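Local coordinates for protein probable diphthine synthase (Aeropyrum pernix, PDB 1WDE) that probably uses S-adenosyl-L-methionine to trimethylate the amino group of a modified histidine in translation elongation factor 2, a step of diphthamide biosynthesis, at residues V36-Y41 / S47-S52; E25-V30 / V54-E59; D69-S74 / A97-S102. One frame throughout, in Å; residues are numbered along the deposited sequence.

Interaction 1. Residues V36-Y41 / S47-S52; sequences VYVESY and SWLYKS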
loop_
_atom_site.group_PDB
_atom_site.type_symbol
_atom_site.label_atom_id
_atom_site.label_comp_id
_atom_site.label_asym_id
_atom_site.label_seq_id
_atom_site.Cartn_x
_atom_site.Cartn_y
_atom_site.Cartn_z
ATOM N N VAL A 36 8.260 -8.415 22.430
ATOM C CA VAL A 36 8.072 -8.265 20.991
ATOM C C VAL A 36 6.650 -8.575 20.538
ATOM O O VAL A 36 6.241 -9.737 20.494
ATOM C CB VAL A 36 9.021 -9.183 20.207
ATOM C CG1 VAL A 36 8.847 -8.952 18.711
ATOM C CG2 VAL A 36 10.459 -8.919 20.624
ATOM N N TYR A 37 5.894 -7.527 20.223
ATOM C CA TYR A 37 4.534 -7.679 19.730
ATOM C C TYR A 37 4.684 -7.752 18.222
ATOM O O TYR A 37 5.511 -7.052 17.636
ATOM C CB TYR A 37 3.685 -6.470 20.105
ATOM C CG TYR A 37 3.455 -6.315 21.590
ATOM C CD1 TYR A 37 2.554 -7.137 22.267
ATOM C CD2 TYR A 37 4.143 -5.353 22.322
ATOM C CE1 TYR A 37 2.343 -7.001 23.640
ATOM C CE2 TYR A 37 3.942 -5.209 23.690
ATOM C CZ TYR A 37 3.041 -6.033 24.345
ATOM O OH TYR A 37 2.839 -5.881 25.699
ATOM N N VAL A 38 3.895 -8.610 17.594
ATOM C CA VAL A 38 3.956 -8.787 16.155
ATOM C C VAL A 38 2.549 -8.687 15.595
ATOM O O VAL A 38 1.646 -9.398 16.035
ATOM C CB VAL A 38 4.562 -10.167 15.799
ATOM C CG1 VAL A 38 4.567 -10.369 14.306
ATOM C CG2 VAL A 38 5.966 -10.265 16.338
ATOM N N GLU A 39 2.352 -7.788 14.640
ATOM C CA GLU A 39 1.039 -7.630 14.043
ATOM C C GLU A 39 1.130 -7.994 12.571
ATOM O O GLU A 39 1.985 -7.497 11.841
ATOM C CB GLU A 39 0.506 -6.197 14.261
ATOM C CG GLU A 39 1.261 -5.071 13.581
ATOM C CD GLU A 39 0.785 -4.827 12.158
ATOM O OE1 GLU A 39 1.237 -3.836 11.541
ATOM O OE2 GLU A 39 -0.042 -5.622 11.656
ATOM N N SER A 40 0.257 -8.898 12.150
ATOM C CA SER A 40 0.252 -9.356 10.776
ATOM C C SER A 40 -1.064 -9.068 10.085
ATOM O O SER A 40 -1.415 -9.731 9.113
ATOM C CB SER A 40 0.549 -10.853 10.751
ATOM O OG SER A 40 0.062 -11.467 11.929
ATOM N N TYR A 41 -1.787 -8.068 10.583
ATOM C CA TYR A 41 -3.073 -7.697 10.007
ATOM C C TYR A 41 -3.024 -6.514 9.030
ATOM O O TYR A 41 -3.936 -6.349 8.216
ATOM C CB TYR A 41 -4.076 -7.402 11.127
ATOM C CG TYR A 41 -3.763 -6.178 11.958
ATOM C CD1 TYR A 41 -4.064 -4.897 11.492
ATOM C CD2 TYR A 41 -3.182 -6.299 13.217
ATOM C CE1 TYR A 41 -3.799 -3.762 12.268
ATOM C CE2 TYR A 41 -2.910 -5.174 14.002
ATOM C CZ TYR A 41 -3.223 -3.908 13.522
ATOM O OH TYR A 41 -2.982 -2.795 14.303
ATOM N N SER A 47 1.584 -14.510 6.960
ATOM C CA SER A 47 1.612 -15.649 7.882
ATOM C C SER A 47 3.026 -15.975 8.341
ATOM O O SER A 47 3.250 -16.380 9.481
ATOM C CB SER A 47 1.006 -16.891 7.217
ATOM O OG SER A 47 -0.374 -16.704 6.942
ATOM N N TRP A 48 3.976 -15.787 7.439
ATOM C CA TRP A 48 5.379 -16.065 7.701
ATOM C C TRP A 48 5.974 -15.154 8.771
ATOM O O TRP A 48 6.972 -15.507 9.395
ATOM C CB TRP A 48 6.187 -15.873 6.410
ATOM C CG TRP A 48 6.177 -14.429 5.954
ATOM C CD1 TRP A 48 5.166 -13.781 5.294
ATOM C CD2 TRP A 48 7.161 -13.428 6.261
ATOM N NE1 TRP A 48 5.456 -12.442 5.184
ATOM C CE2 TRP A 48 6.672 -12.198 5.769
ATOM C CE3 TRP A 48 8.403 -13.451 6.912
ATOM C CZ2 TRP A 48 7.384 -10.992 5.911
ATOM C CZ3 TRP A 48 9.108 -12.255 7.054
ATOM C CH2 TRP A 48 8.592 -11.043 6.555
ATOM N N LEU A 49 5.367 -13.986 8.974
ATOM C CA LEU A 49 5.886 -12.993 9.917
ATOM C C LEU A 49 6.187 -13.508 11.322
ATOM O O LEU A 49 7.334 -13.470 11.759
ATOM C CB LEU A 49 4.930 -11.797 9.995
ATOM C CG LEU A 49 5.349 -10.636 10.904
ATOM C CD1 LEU A 49 6.681 -10.070 10.456
ATOM C CD2 LEU A 49 4.272 -9.575 10.892
ATOM N N TYR A 50 5.153 -13.965 12.024
ATOM C CA TYR A 50 5.289 -14.506 13.378
ATOM C C TYR A 50 6.503 -15.435 13.473
ATOM O O TYR A 50 7.414 -15.202 14.269
ATOM C CB TYR A 50 4.020 -15.277 13.750
ATOM C CG TYR A 50 3.884 -15.643 15.217
ATOM C CD1 TYR A 50 3.566 -14.672 16.177
ATOM C CD2 TYR A 50 4.042 -16.965 15.644
ATOM C CE1 TYR A 50 3.405 -15.012 17.526
ATOM C CE2 TYR A 50 3.884 -17.317 16.993
ATOM C CZ TYR A 50 3.565 -16.336 17.926
ATOM O OH TYR A 50 3.387 -16.679 19.250
ATOM N N LYS A 51 6.508 -16.489 12.663
ATOM C CA LYS A 51 7.611 -17.453 12.647
ATOM C C LYS A 51 8.978 -16.803 12.461
ATOM O O LYS A 51 9.929 -17.155 13.155
ATOM C CB LYS A 51 7.404 -18.483 11.531
ATOM C CG LYS A 51 8.676 -19.255 11.151
ATOM C CD LYS A 51 8.495 -20.034 9.847
ATOM C CE LYS A 51 9.835 -20.430 9.229
ATOM N NZ LYS A 51 10.690 -21.206 10.171
ATOM N N SER A 52 9.079 -15.871 11.514
ATOM C CA SER A 52 10.342 -15.179 11.230
ATOM C C SER A 52 10.836 -14.344 12.404
ATOM O O SER A 52 12.033 -14.294 12.680
ATOM C CB SER A 52 10.190 -14.272 10.004
ATOM O OG SER A 52 11.375 -13.522 9.780
#

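Interaction 2. Residues E25-V30 / V54-E59; sequences EALDAV and VEAAGE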
loop_
_atom_site.group_PDB
_atom_site.type_symbol
_atom_site.label_atom_id
_atom_site.label_comp_id
_atom_site.label_asym_id
_atom_site.label_seq_id
_atom_site.Cartn_x
_atom_site.Cartn_y
_atom_site.Cartn_z
ATOM N N GLU A 25 19.964 -4.041 11.490
ATOM C CA GLU A 25 19.531 -3.308 12.678
ATOM C C GLU A 25 18.155 -3.725 13.156
ATOM O O GLU A 25 17.870 -3.671 14.363
ATOM C CB GLU A 25 19.593 -1.790 12.460
ATOM C CG GLU A 25 18.918 -1.269 11.193
ATOM C CD GLU A 25 18.798 0.251 11.197
ATOM O OE1 GLU A 25 19.815 0.945 11.437
ATOM O OE2 GLU A 25 17.682 0.747 10.953
ATOM N N ALA A 26 17.282 -4.148 12.238
ATOM C CA ALA A 26 15.960 -4.587 12.667
ATOM C C ALA A 26 16.105 -5.914 13.443
ATOM O O ALA A 26 15.478 -6.114 14.485
ATOM C CB ALA A 26 15.038 -4.798 11.454
ATOM N N LEU A 27 16.900 -6.825 12.892
ATOM C CA LEU A 27 17.137 -8.123 13.525
ATOM C C LEU A 27 17.705 -7.828 14.925
ATOM O O LEU A 27 17.192 -8.318 15.935
ATOM C CB LEU A 27 18.140 -8.946 12.693
ATOM C CG LEU A 27 17.696 -9.540 11.343
ATOM C CD1 LEU A 27 18.890 -10.014 10.557
ATOM C CD2 LEU A 27 16.740 -10.688 11.560
ATOM N N ASP A 28 18.741 -6.993 14.967
ATOM C CA ASP A 28 19.383 -6.599 16.223
ATOM C C ASP A 28 18.371 -6.007 17.223
ATOM O O ASP A 28 18.247 -6.479 18.359
ATOM C CB ASP A 28 20.477 -5.575 15.932
ATOM C CG ASP A 28 21.333 -5.269 17.146
ATOM O OD1 ASP A 28 22.096 -4.277 17.098
ATOM O OD2 ASP A 28 21.251 -6.019 18.143
ATOM N N ALA A 29 17.641 -4.981 16.795
ATOM C CA ALA A 29 16.651 -4.324 17.646
ATOM C C ALA A 29 15.681 -5.278 18.324
ATOM O O ALA A 29 15.433 -5.170 19.524
ATOM C CB ALA A 29 15.855 -3.296 16.831
ATOM N N VAL A 30 15.112 -6.191 17.545
ATOM C CA VAL A 30 14.139 -7.155 18.057
ATOM C C VAL A 30 14.777 -8.163 19.007
ATOM O O VAL A 30 14.133 -8.650 19.937
ATOM C CB VAL A 30 13.421 -7.876 16.869
ATOM C CG1 VAL A 30 12.775 -9.166 17.318
ATOM C CG2 VAL A 30 12.346 -6.951 16.295
ATOM N N VAL A 54 9.861 -14.723 15.764
ATOM C CA VAL A 54 10.168 -15.716 16.802
ATOM C C VAL A 54 11.555 -16.289 16.585
ATOM O O VAL A 54 12.317 -16.506 17.526
ATOM C CB VAL A 54 9.148 -16.878 16.768
ATOM C CG1 VAL A 54 9.717 -18.112 17.481
ATOM C CG2 VAL A 54 7.862 -16.442 17.425
ATOM N N GLU A 55 11.870 -16.528 15.323
ATOM C CA GLU A 55 13.157 -17.067 14.931
ATOM C C GLU A 55 14.267 -16.094 15.334
ATOM O O GLU A 55 15.332 -16.502 15.804
ATOM C CB GLU A 55 13.128 -17.291 13.418
ATOM C CG GLU A 55 14.309 -18.016 12.819
ATOM C CD GLU A 55 14.021 -18.463 11.392
ATOM O OE1 GLU A 55 14.986 -18.632 10.610
ATOM O OE2 GLU A 55 12.825 -18.651 11.060
ATOM N N ALA A 56 14.000 -14.801 15.174
ATOM C CA ALA A 56 14.975 -13.764 15.499
ATOM C C ALA A 56 15.082 -13.423 16.982
ATOM O O ALA A 56 16.177 -13.216 17.485
ATOM C CB ALA A 56 14.658 -12.494 14.707
ATOM N N ALA A 57 13.945 -13.367 17.670
ATOM C CA ALA A 57 13.893 -13.008 19.085
ATOM C C ALA A 57 14.133 -14.145 20.079
ATOM O O ALA A 57 14.842 -13.958 21.064
ATOM C CB ALA A 57 12.557 -12.339 19.388
ATOM N N GLY A 58 13.518 -15.304 19.852
ATOM C CA GLY A 58 13.731 -16.418 20.763
ATOM C C GLY A 58 12.529 -17.219 21.235
ATOM O O GLY A 58 12.630 -17.954 22.218
ATOM N N GLU A 59 11.399 -17.083 20.548
ATOM C CA GLU A 59 10.168 -17.808 20.886
ATOM C C GLU A 59 9.686 -17.594 22.320
ATOM O O GLU A 59 8.712 -18.223 22.745
ATOM C CB GLU A 59 10.339 -19.323 20.644
ATOM C CG GLU A 59 10.761 -20.137 21.881
ATOM C CD GLU A 59 10.591 -21.645 21.700
ATOM O OE1 GLU A 59 10.670 -22.381 22.709
ATOM O OE2 GLU A 59 10.381 -22.100 20.554
#

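Interaction 3. Residues D69-S74 / A97-S102; sequences DLEERS and ATTHSS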
loop_
_atom_site.group_PDB
_atom_site.type_symbol
_atom_site.label_atom_id
_atom_site.label_comp_id
_atom_site.label_asym_id
_atom_site.label_seq_id
_atom_site.Cartn_x
_atom_site.Cartn_y
_atom_site.Cartn_z
ATOM N N ASP A 69 -6.133 -4.288 19.633
ATOM C CA ASP A 69 -5.118 -4.194 20.677
ATOM C C ASP A 69 -4.263 -2.951 20.458
ATOM O O ASP A 69 -3.987 -2.199 21.393
ATOM C CB ASP A 69 -4.213 -5.430 20.679
ATOM C CG ASP A 69 -4.918 -6.676 21.196
ATOM O OD1 ASP A 69 -5.490 -6.626 22.308
ATOM O OD2 ASP A 69 -4.893 -7.710 20.493
ATOM N N LEU A 70 -3.853 -2.728 19.216
ATOM C CA LEU A 70 -3.017 -1.581 18.898
ATOM C C LEU A 70 -3.835 -0.307 18.693
ATOM O O LEU A 70 -3.342 0.794 18.929
ATOM C CB LEU A 70 -2.168 -1.884 17.651
ATOM C CG LEU A 70 -1.353 -3.187 17.686
ATOM C CD1 LEU A 70 -0.491 -3.303 16.439
ATOM C CD2 LEU A 70 -0.472 -3.215 18.928
ATOM N N GLU A 71 -5.087 -0.448 18.268
ATOM C CA GLU A 71 -5.931 0.720 18.043
ATOM C C GLU A 71 -6.819 1.074 19.240
ATOM O O GLU A 71 -6.888 2.235 19.648
ATOM C CB GLU A 71 -6.809 0.512 16.807
ATOM C CG GLU A 71 -6.050 0.097 15.559
ATOM C CD GLU A 71 -6.873 0.274 14.293
ATOM O OE1 GLU A 71 -8.085 -0.030 14.326
ATOM O OE2 GLU A 71 -6.309 0.710 13.265
ATOM N N GLU A 72 -7.496 0.073 19.795
ATOM C CA GLU A 72 -8.388 0.283 20.932
ATOM C C GLU A 72 -7.608 0.292 22.246
ATOM O O GLU A 72 -7.762 1.194 23.065
ATOM C CB GLU A 72 -9.449 -0.826 20.994
ATOM C CG GLU A 72 -10.205 -1.109 19.693
ATOM C CD GLU A 72 -11.185 -0.011 19.312
ATOM O OE1 GLU A 72 -12.024 0.356 20.160
ATOM O OE2 GLU A 72 -11.123 0.474 18.163
ATOM N N ARG A 73 -6.773 -0.724 22.437
ATOM C CA ARG A 73 -5.979 -0.861 23.652
ATOM C C ARG A 73 -4.523 -0.420 23.469
ATOM O O ARG A 73 -3.611 -0.990 24.068
ATOM C CB ARG A 73 -6.035 -2.320 24.129
ATOM C CG ARG A 73 -7.446 -2.799 24.502
ATOM C CD ARG A 73 -7.509 -4.312 24.751
ATOM N NE ARG A 73 -7.611 -5.091 23.513
ATOM C CZ ARG A 73 -8.715 -5.188 22.773
ATOM N NH1 ARG A 73 -9.823 -4.558 23.141
ATOM N NH2 ARG A 73 -8.712 -5.909 21.661
ATOM N N SER A 74 -4.340 0.611 22.665
ATOM C CA SER A 74 -2.985 1.093 22.388
ATOM C C SER A 74 -2.363 1.693 23.645
ATOM O O SER A 74 -1.140 1.899 23.721
ATOM C CB SER A 74 -3.018 2.177 21.304
ATOM O OG SER A 74 -3.868 3.244 21.708
ATOM N N ALA A 97 1.417 2.974 5.030
ATOM C CA ALA A 97 0.093 2.384 4.925
ATOM C C ALA A 97 -0.409 1.637 6.158
ATOM O O ALA A 97 -0.929 0.532 6.045
ATOM C CB ALA A 97 0.047 1.456 3.714
ATOM N N THR A 98 -0.225 2.239 7.328
ATOM C CA THR A 98 -0.714 1.678 8.593
ATOM C C THR A 98 -0.934 2.912 9.449
ATOM O O THR A 98 -0.506 4.000 9.069
ATOM C CB THR A 98 0.323 0.794 9.300
ATOM O OG1 THR A 98 1.279 1.630 9.962
ATOM C CG2 THR A 98 1.045 -0.102 8.300
ATOM N N THR A 99 -1.614 2.778 10.578
ATOM C CA THR A 99 -1.808 3.943 11.434
ATOM C C THR A 99 -0.911 3.893 12.683
ATOM O O THR A 99 -1.207 4.546 13.683
ATOM C CB THR A 99 -3.283 4.083 11.885
ATOM O OG1 THR A 99 -3.735 2.832 12.417
ATOM C CG2 THR A 99 -4.166 4.512 10.721
ATOM N N HIS A 100 0.189 3.142 12.612
ATOM C CA HIS A 100 1.113 3.029 13.745
ATOM C C HIS A 100 1.790 4.340 14.181
ATOM O O HIS A 100 2.409 4.391 15.246
ATOM C CB HIS A 100 2.180 1.967 13.458
ATOM C CG HIS A 100 1.619 0.593 13.256
ATOM N ND1 HIS A 100 0.387 0.211 13.749
ATOM C CD2 HIS A 100 2.105 -0.483 12.593
ATOM C CE1 HIS A 100 0.137 -1.035 13.392
ATOM N NE2 HIS A 100 1.163 -1.479 12.690
ATOM N N SER A 101 1.692 5.395 13.373
ATOM C CA SER A 101 2.281 6.678 13.764
ATOM C C SER A 101 1.500 7.230 14.974
ATOM O O SER A 101 2.030 8.015 15.763
ATOM C CB SER A 101 2.234 7.680 12.603
ATOM O OG SER A 101 0.938 7.767 12.037
ATOM N N SER A 102 0.238 6.819 15.109
ATOM C CA SER A 102 -0.584 7.254 16.234
ATOM C C SER A 102 -0.029 6.610 17.495
ATOM O O SER A 102 0.049 7.245 18.541
ATOM C CB SER A 102 -2.047 6.847 16.041
ATOM O OG SER A 102 -2.673 7.644 15.049
HETATM O O HOH W 1 -3.876 0.036 13.198
#

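Interaction 1. Residues V36-Y41 / S47-S52
Val38 and Leu49 point their branched side chains at each other, tip to tip, between a strand and the helix that covers it. Val38 contributes a single methyl: its CG1 stands anti to its own backbone nitrogen (chi1 178°) and is thereby carried out of the strand toward the helix. Leu49 answers with its branch point, its CG lying 3.5 Å from Val38 CG1, while Leu49 CD2 lies against the same methyl and continues toward Glu39 and Ser40. There Leu49 CD2 comes within 3.2 Å of the backbone oxygen Glu39 O, a tight fit of a methyl against a carbonyl, and ends 3.9 Å from Ser40 CB. One leucine branch thus spans three successive residues, Val38 to Ser40, touching side chain, backbone and side chain in turn. No hydrogen bond links the two segments. Tyr50 lies at the margin, its backbone N 4.3 Å from Val38 CG1, and its side chain turns instead to Val62 and Glu64 of the neighbouring strand.

Glu39 takes the reverse course. Its CB leaves the strand on the side facing away from the helix; its OE1 is hydrogen-bonded to His100, Thr42 and Thr90, and its OE2 accepts a weak bond from Tyr41 N. The strand therefore presents apolar surface to the helix and a buried acid to the other side. Axis to axis, strand 36-39 and helix 47-52 approach to 8.7 Å and run nearly antiparallel (167°). Val38 also pairs through its backbone with strand 62-64, to which the helix leads. This antiparallel seating of a helix on its preceding strand is typical of a beta-alpha-beta unit, here strand 35-39, helix 47-57 and strand 62-64 of the parallel sheet.

Interaction 2. Residues E25-V30 / V54-E59
Val30 and Ala57 draw the backbones of helix 24-32 and helix 47-57 together, their CA atoms 5.9 Å apart, and one turn away the CA atoms of Leu27 and Ala56 stand 6.4 Å from each other. Such short spacing is possible because one helix contributes only alanines at the meeting points. The second helix stops here: Gly58 leaves helical angles with a positive phi of 134°, a conformation suited to a residue without a side chain, and its N still bonds to Val54 O at 2.9 Å. The helix thus ends directly after Ala57, one of the contact residues.

Both helices are connections within the same parallel sheet, helix 24-32 leading from strand 9-14 to strand 35-39 and helix 47-57 from there to strand 62-64, so the contact joins two successive crossovers of an alpha/beta domain of the tetrapyrrole methylase family. It lies away from the probable cofactor-binding residues.

The side chains meet in two separate apolar pairs. In the deeper one, Val30 CG1 is directed at Ala57 CB, 3.8 Å away; this methyl is anti to the valine's backbone nitrogen (chi1 161°), which swings it across to the other helix. In the second pair Leu27 has to reach further. Its CB does not face the partner helix, but the branch continues past CG until CD2 lies 4.2 Å from Ala56 CB, a loose touch. Trp15, from the loop after strand 9-14, packs against Leu27, Val30 and Ala56, bridging the two helices, while Ala57 also rests on Val62 of the sheet.

Interaction 3. Residues D69-S74 / A97-S102
Close to the probable S-adenosyl-L-methionine site, Leu70 and His100 join helix 67-71 to the start of helix 100-109. The imidazole lies about 8 Å, side chain to side chain, from Asp93, a cofactor-binding residue by similarity. Leu70 CD1 approaches His100 CE1 to 3.8 Å, with the methyl set obliquely to the ring. The neighbouring ring atom, NE2, is held by Glu39, so the histidine is gripped by an acid right beside the carbon that receives the leucine.

The second, more exposed pair works through solvent. Glu71 extends its chain beyond CG, and the two side chains cross at about a right angle, with Glu71 OE2 3.4 Å from Thr99 OG1. One water joins them: it donates to Glu71 OE2 over a short 2.5 Å and lies 2.9 Å from Thr99 OG1. The hydroxyl reaches this water because chi1 of Thr99 (50°) sets OG1 between backbone N and carbonyl carbon.

Each segment is also braced internally. Arg73 NE forms a salt bridge with Asp69 OD1 (2.9 Å); the oxygen lies in the guanidinium plane, while NE approaches it from above the carboxylate plane. His100 N donates to Thr98 OG1 at 3.2 Å, and that hydroxyl is also bonded to Pro94 O. This ST turn leads into helix 100-109 from the probable cofactor loop after strand 85-90 in the tetrapyrrole methylase fold.

Interactions 1 and 2 share helix 47-57, and their centres lie 11 Å apart: Val36 CG2 packs 3.7 Å from Val30 O and 4.2 Å from Ala57 CB, so the two helices and the strand beneath them pack as one unit. Interaction 3 occupies the other side of strand 35-39, its centre 15 Å from that of interaction 1. Glu39 and Tyr41 bridge the two, with Glu39 OE1 2.6 Å from His100 NE2 and Tyr41 OH packing on Leu70 CD1 at 3.3 Å. Interactions 2 and 3 do not touch, their nearest atoms being about 13 Å apart. The side chains of Glu39 and His100 lie within about 10 Å of those of Asp93 and Val96, at the probable cofactor site, whereas interaction 2 is remote from it.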